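Local coordinates for peptidase S8 and S53, subtilisin, kexin, sedolisin (Mycobacterium smegmatis, PDB 4KG7), which probably acts as a subtilisin-like serine endopeptidase (mycosin MycP3) of the mycobacterial ESX-3 type VII secretion system, at residues V175-L180 against V209-A214; L260-V265 against V281-P286. All coordinates share one frame; numbering follows the deposited sequence.

Contact 1: residues V175-L180 against V209-A214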
loop_
_atom_site.group_PDB
_atom_site.type_symbol
_atom_site.label_atom_id
_atom_site.label_comp_id
_atom_site.label_asym_id
_atom_site.label_seq_id
_atom_site.Cartn_x
_atom_site.Cartn_y
_atom_site.Cartn_z
ATOM N N VAL A 175 -0.473 -7.164 -9.528
ATOM C CA VAL A 175 -0.798 -6.029 -8.669
ATOM C C VAL A 175 0.394 -5.903 -7.753
ATOM O O VAL A 175 0.903 -6.928 -7.273
ATOM C CB VAL A 175 -2.095 -6.278 -7.842
ATOM C CG1 VAL A 175 -2.415 -5.091 -6.956
ATOM C CG2 VAL A 175 -3.273 -6.600 -8.761
ATOM N N ILE A 176 0.870 -4.672 -7.526
ATOM C CA ILE A 176 2.004 -4.426 -6.648
ATOM C C ILE A 176 1.515 -3.427 -5.592
ATOM O O ILE A 176 1.134 -2.292 -5.919
ATOM C CB ILE A 176 3.184 -3.835 -7.440
ATOM C CG1 ILE A 176 3.730 -4.870 -8.418
ATOM C CG2 ILE A 176 4.294 -3.397 -6.482
ATOM C CD1 ILE A 176 4.765 -4.346 -9.409
ATOM N N ASN A 177 1.529 -3.852 -4.336
ATOM C CA ASN A 177 1.027 -3.088 -3.208
ATOM C C ASN A 177 2.162 -2.443 -2.424
ATOM O O ASN A 177 3.084 -3.142 -1.973
ATOM C CB ASN A 177 0.205 -3.989 -2.283
ATOM C CG ASN A 177 -0.461 -3.202 -1.181
ATOM O OD1 ASN A 177 -1.562 -2.688 -1.332
ATOM N ND2 ASN A 177 0.221 -3.066 -0.074
ATOM N N ILE A 178 2.069 -1.125 -2.249
ATOM C CA ILE A 178 3.075 -0.346 -1.549
ATOM C C ILE A 178 2.357 0.435 -0.449
ATOM O O ILE A 178 1.942 1.579 -0.628
ATOM C CB ILE A 178 3.854 0.579 -2.509
ATOM C CG1 ILE A 178 4.394 -0.187 -3.721
ATOM C CG2 ILE A 178 4.968 1.326 -1.789
ATOM C CD1 ILE A 178 4.927 0.668 -4.850
ATOM N N SER A 179 2.208 -0.214 0.716
ATOM C CA SER A 179 1.494 0.396 1.828
ATOM C C SER A 179 2.351 1.309 2.709
ATOM O O SER A 179 1.803 2.094 3.512
ATOM C CB SER A 179 0.837 -0.680 2.679
ATOM O OG SER A 179 -0.315 -1.198 2.053
ATOM N N LEU A 180 3.666 1.194 2.598
ATOM C CA LEU A 180 4.584 2.110 3.258
ATOM C C LEU A 180 4.689 3.414 2.481
ATOM O O LEU A 180 4.544 3.431 1.254
ATOM C CB LEU A 180 5.959 1.466 3.410
ATOM C CG LEU A 180 6.036 0.143 4.202
ATOM C CD1 LEU A 180 7.440 -0.456 4.175
ATOM C CD2 LEU A 180 5.501 0.373 5.596
ATOM N N VAL A 209 -0.698 -3.321 -12.044
ATOM C CA VAL A 209 -1.402 -2.289 -11.307
ATOM C C VAL A 209 -0.641 -2.030 -10.000
ATOM O O VAL A 209 -0.510 -2.922 -9.162
ATOM C CB VAL A 209 -2.844 -2.720 -10.976
ATOM C CG1 VAL A 209 -3.510 -1.686 -10.079
ATOM C CG2 VAL A 209 -3.637 -2.872 -12.253
ATOM N N ILE A 210 -0.162 -0.798 -9.837
ATOM C CA ILE A 210 0.622 -0.433 -8.672
ATOM C C ILE A 210 -0.259 0.441 -7.788
ATOM O O ILE A 210 -0.806 1.444 -8.231
ATOM C CB ILE A 210 1.900 0.343 -9.037
ATOM C CG1 ILE A 210 2.769 -0.411 -10.075
ATOM C CG2 ILE A 210 2.718 0.675 -7.790
ATOM C CD1 ILE A 210 3.881 0.450 -10.634
ATOM N N VAL A 211 -0.398 0.019 -6.561
ATOM C CA VAL A 211 -1.255 0.663 -5.571
ATOM C C VAL A 211 -0.391 1.105 -4.407
ATOM O O VAL A 211 0.367 0.305 -3.863
ATOM C CB VAL A 211 -2.347 -0.334 -5.054
ATOM C CG1 VAL A 211 -3.274 0.307 -4.042
ATOM C CG2 VAL A 211 -3.150 -0.889 -6.209
ATOM N N ALA A 212 -0.547 2.370 -4.002
ATOM C CA ALA A 212 0.259 2.959 -2.925
ATOM C C ALA A 212 -0.611 3.687 -1.915
ATOM O O ALA A 212 -1.559 4.380 -2.283
ATOM C CB ALA A 212 1.299 3.924 -3.514
ATOM N N ALA A 213 -0.289 3.573 -0.636
ATOM C CA ALA A 213 -0.938 4.367 0.381
ATOM C C ALA A 213 -0.641 5.850 0.197
ATOM O O ALA A 213 0.493 6.217 -0.084
ATOM C CB ALA A 213 -0.438 3.920 1.754
ATOM N N ALA A 214 -1.640 6.728 0.383
ATOM C CA ALA A 214 -1.428 8.173 0.166
ATOM C C ALA A 214 -0.587 8.821 1.256
ATOM O O ALA A 214 0.039 9.844 1.016
ATOM C CB ALA A 214 -2.767 8.879 0.082
HETATM O O HOH W 1 2.962 4.977 -0.466
#

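Contact 2: residues L260-V265 against V281-P286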
loop_
_atom_site.group_PDB
_atom_site.type_symbol
_atom_site.label_atom_id
_atom_site.label_comp_id
_atom_site.label_asym_id
_atom_site.label_seq_id
_atom_site.Cartn_x
_atom_site.Cartn_y
_atom_site.Cartn_z
ATOM N N LEU A 260 -1.637 4.170 -8.368
ATOM C CA LEU A 260 -2.965 4.498 -7.880
ATOM C C LEU A 260 -2.772 4.757 -6.402
ATOM O O LEU A 260 -2.487 3.834 -5.629
ATOM C CB LEU A 260 -3.959 3.352 -8.094
ATOM C CG LEU A 260 -5.377 3.552 -7.546
ATOM C CD1 LEU A 260 -6.012 4.860 -8.036
ATOM C CD2 LEU A 260 -6.197 2.324 -7.952
ATOM N N SER A 261 -2.917 6.032 -6.028
ATOM C CA SER A 261 -2.730 6.495 -4.656
ATOM C C SER A 261 -4.051 6.464 -3.886
ATOM O O SER A 261 -5.059 7.000 -4.347
ATOM C CB SER A 261 -2.118 7.902 -4.672
ATOM O OG SER A 261 -2.061 8.472 -3.363
ATOM N N VAL A 262 -4.011 5.824 -2.712
ATOM C CA VAL A 262 -5.180 5.462 -1.966
ATOM C C VAL A 262 -5.267 6.181 -0.626
ATOM O O VAL A 262 -4.413 5.989 0.247
ATOM C CB VAL A 262 -5.190 3.948 -1.695
ATOM C CG1 VAL A 262 -6.459 3.515 -0.997
ATOM C CG2 VAL A 262 -5.023 3.165 -2.964
ATOM N N GLY A 263 -6.318 6.995 -0.478
ATOM C CA GLY A 263 -6.641 7.616 0.807
ATOM C C GLY A 263 -7.490 6.721 1.679
ATOM O O GLY A 263 -7.981 5.696 1.234
ATOM N N ALA A 264 -7.641 7.094 2.961
ATOM C CA ALA A 264 -8.405 6.330 3.956
ATOM C C ALA A 264 -9.770 6.978 4.201
ATOM O O ALA A 264 -9.888 8.198 4.253
ATOM C CB ALA A 264 -7.652 6.252 5.250
ATOM N N VAL A 265 -10.791 6.136 4.301
ATOM C CA VAL A 265 -12.110 6.553 4.760
ATOM C C VAL A 265 -12.513 5.823 6.022
ATOM O O VAL A 265 -12.020 4.725 6.336
ATOM C CB VAL A 265 -13.200 6.392 3.676
ATOM C CG1 VAL A 265 -13.009 7.376 2.536
ATOM C CG2 VAL A 265 -13.262 4.942 3.181
ATOM N N VAL A 281 -4.029 11.836 -5.172
ATOM C CA VAL A 281 -4.932 10.827 -4.571
ATOM C C VAL A 281 -6.019 10.467 -5.581
ATOM O O VAL A 281 -6.688 11.351 -6.135
ATOM C CB VAL A 281 -5.544 11.262 -3.241
ATOM C CG1 VAL A 281 -6.434 10.149 -2.701
ATOM C CG2 VAL A 281 -4.435 11.568 -2.240
ATOM N N GLY A 282 -6.178 9.160 -5.837
ATOM C CA GLY A 282 -7.079 8.663 -6.873
ATOM C C GLY A 282 -8.316 7.904 -6.415
ATOM O O GLY A 282 -9.313 7.813 -7.138
ATOM N N ILE A 283 -8.282 7.383 -5.196
ATOM C CA ILE A 283 -9.346 6.499 -4.737
ATOM C C ILE A 283 -9.164 6.369 -3.234
ATOM O O ILE A 283 -8.163 6.842 -2.680
ATOM C CB ILE A 283 -9.244 5.128 -5.463
ATOM C CG1 ILE A 283 -10.564 4.320 -5.404
ATOM C CG2 ILE A 283 -8.081 4.336 -4.941
ATOM C CD1 ILE A 283 -10.578 3.177 -6.387
ATOM N N ALA A 284 -10.106 5.724 -2.558
ATOM C CA ALA A 284 -9.990 5.494 -1.125
ATOM C C ALA A 284 -10.530 4.156 -0.731
ATOM O O ALA A 284 -11.221 3.501 -1.507
ATOM C CB ALA A 284 -10.684 6.584 -0.351
ATOM N N ALA A 285 -10.215 3.742 0.490
ATOM C CA ALA A 285 -10.818 2.516 1.055
ATOM C C ALA A 285 -10.769 2.593 2.594
ATOM O O ALA A 285 -10.141 3.479 3.152
ATOM C CB ALA A 285 -10.099 1.273 0.518
ATOM N N PRO A 286 -11.454 1.683 3.274
ATOM C CA PRO A 286 -11.439 1.770 4.744
ATOM C C PRO A 286 -10.046 1.732 5.350
ATOM O O PRO A 286 -9.232 0.886 4.967
ATOM C CB PRO A 286 -12.284 0.568 5.168
ATOM C CG PRO A 286 -13.226 0.410 3.995
ATOM C CD PRO A 286 -12.313 0.588 2.823
#

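Contact 1: residues V175-L180 against V209-A214
The flat groups that meet here are peptide units: those ending in the N-H of I176 and I178 face the carbonyls of V209 and V211, and the N-H groups of V211 and A213 return the bonds. V175, N177, V209 and V211 send their side chains to one face of this parallel pair, while I176, I178, I210 and A212 occupy the other. The two strands run only 15° from parallel. Their most linear bond joins V211 N to I176 O at 2.8 Å, with 175° at the hydrogen, and I178 N to V211 O at 2.7 Å is the shortest.

On the isoleucine face, I178 and I210 lie side by side and point the same way. I178 turns CG1 away from its carbonyl carbon (chi1 -51°) and extends the chain, which brings CD1 back to 3.7 Å from I210 CG2. Beyond it, A212 offers just its CB, 4.3 Å from CB of I178. The opposite face is joined by branches of valine, V175 CG1 lying 4.3 Å from V211 CG2. Just past strand 175-178, S179 O lies 3.4 Å from CB of A213, the last residue of its own strand. A water then bridges the diverging ends, donating to L180 O and A213 O, each 2.8 Å from its oxygen.

The hydroxyl of S179 is hydrogen-bonded to S319 O and its side chain also touches D73, both residues being predicted members of the charge relay. In subtilases the segment after this strand commonly lines the substrate cleft, and S179-L180 is consistent with that role. The pair closes a beta-alpha-beta crossover through helix 193-205. Strand 68-73 flanks 175-178, strand 259-265 flanks 209-213, and helices 104-113 and 318-335 pack against the face bearing N177 and V211.

Contact 2: residues L260-V265 against V281-P286
Residues L260-V265 and V281-P286 run parallel but strongly twisted, at 40°, with G282 N, G263 N, A285 N and V265 N bonded in turn to S261 O, I283 O, G263 O and A285 O, and S261 O also taking a long, weak bond from I283 N.

L260 crosses I283 at a slant, its CG and CD1 both 3.8 Å from I283 CG2. V262 lies alongside the same isoleucine and brings CG2 to 3.8 Å from that methyl, so that both side chains touch this one group. With CG1 turned anti to the carbonyl carbon (chi1 -69°), V265 has CG2 between its backbone N and carbonyl carbon, 3.4 Å from A285 O, while CG1 meets A284 CB at 3.8 Å; its N approaches A285 O at 3.0 Å from above the carbonyl plane rather than along a lone pair.

This is the edge strand pair of the central parallel sheet of the subtilisin fold: strand 281-286 is the outermost of seven within this chain, and 209-213 flanks 260-265 on the inner side. Helix 318-335 covers V262 and A285, helix 341-350 packs on L260 and I283 through L348, and helix 48-53 meets P286.

Read from the N terminus, contact 1 comes first: after segment 175-180, 28 residues holding strand 182-185 and helix 193-205 lead to strand 209-213, which returns beside the first. Contact 2 opens only afterwards, at 260-265, and closes across 15 residues free of helix and strand, so the two loops are in series and neither nest nor cross. They share a sheet, because strands 209-213 and 259-265 are neighbours. I210 O with L260 N and A214 N with V262 O are probable hydrogen bonds between them, and V211 packs on V262. Together they join the central strands near the predicted catalytic triad to the outer strand 281-286.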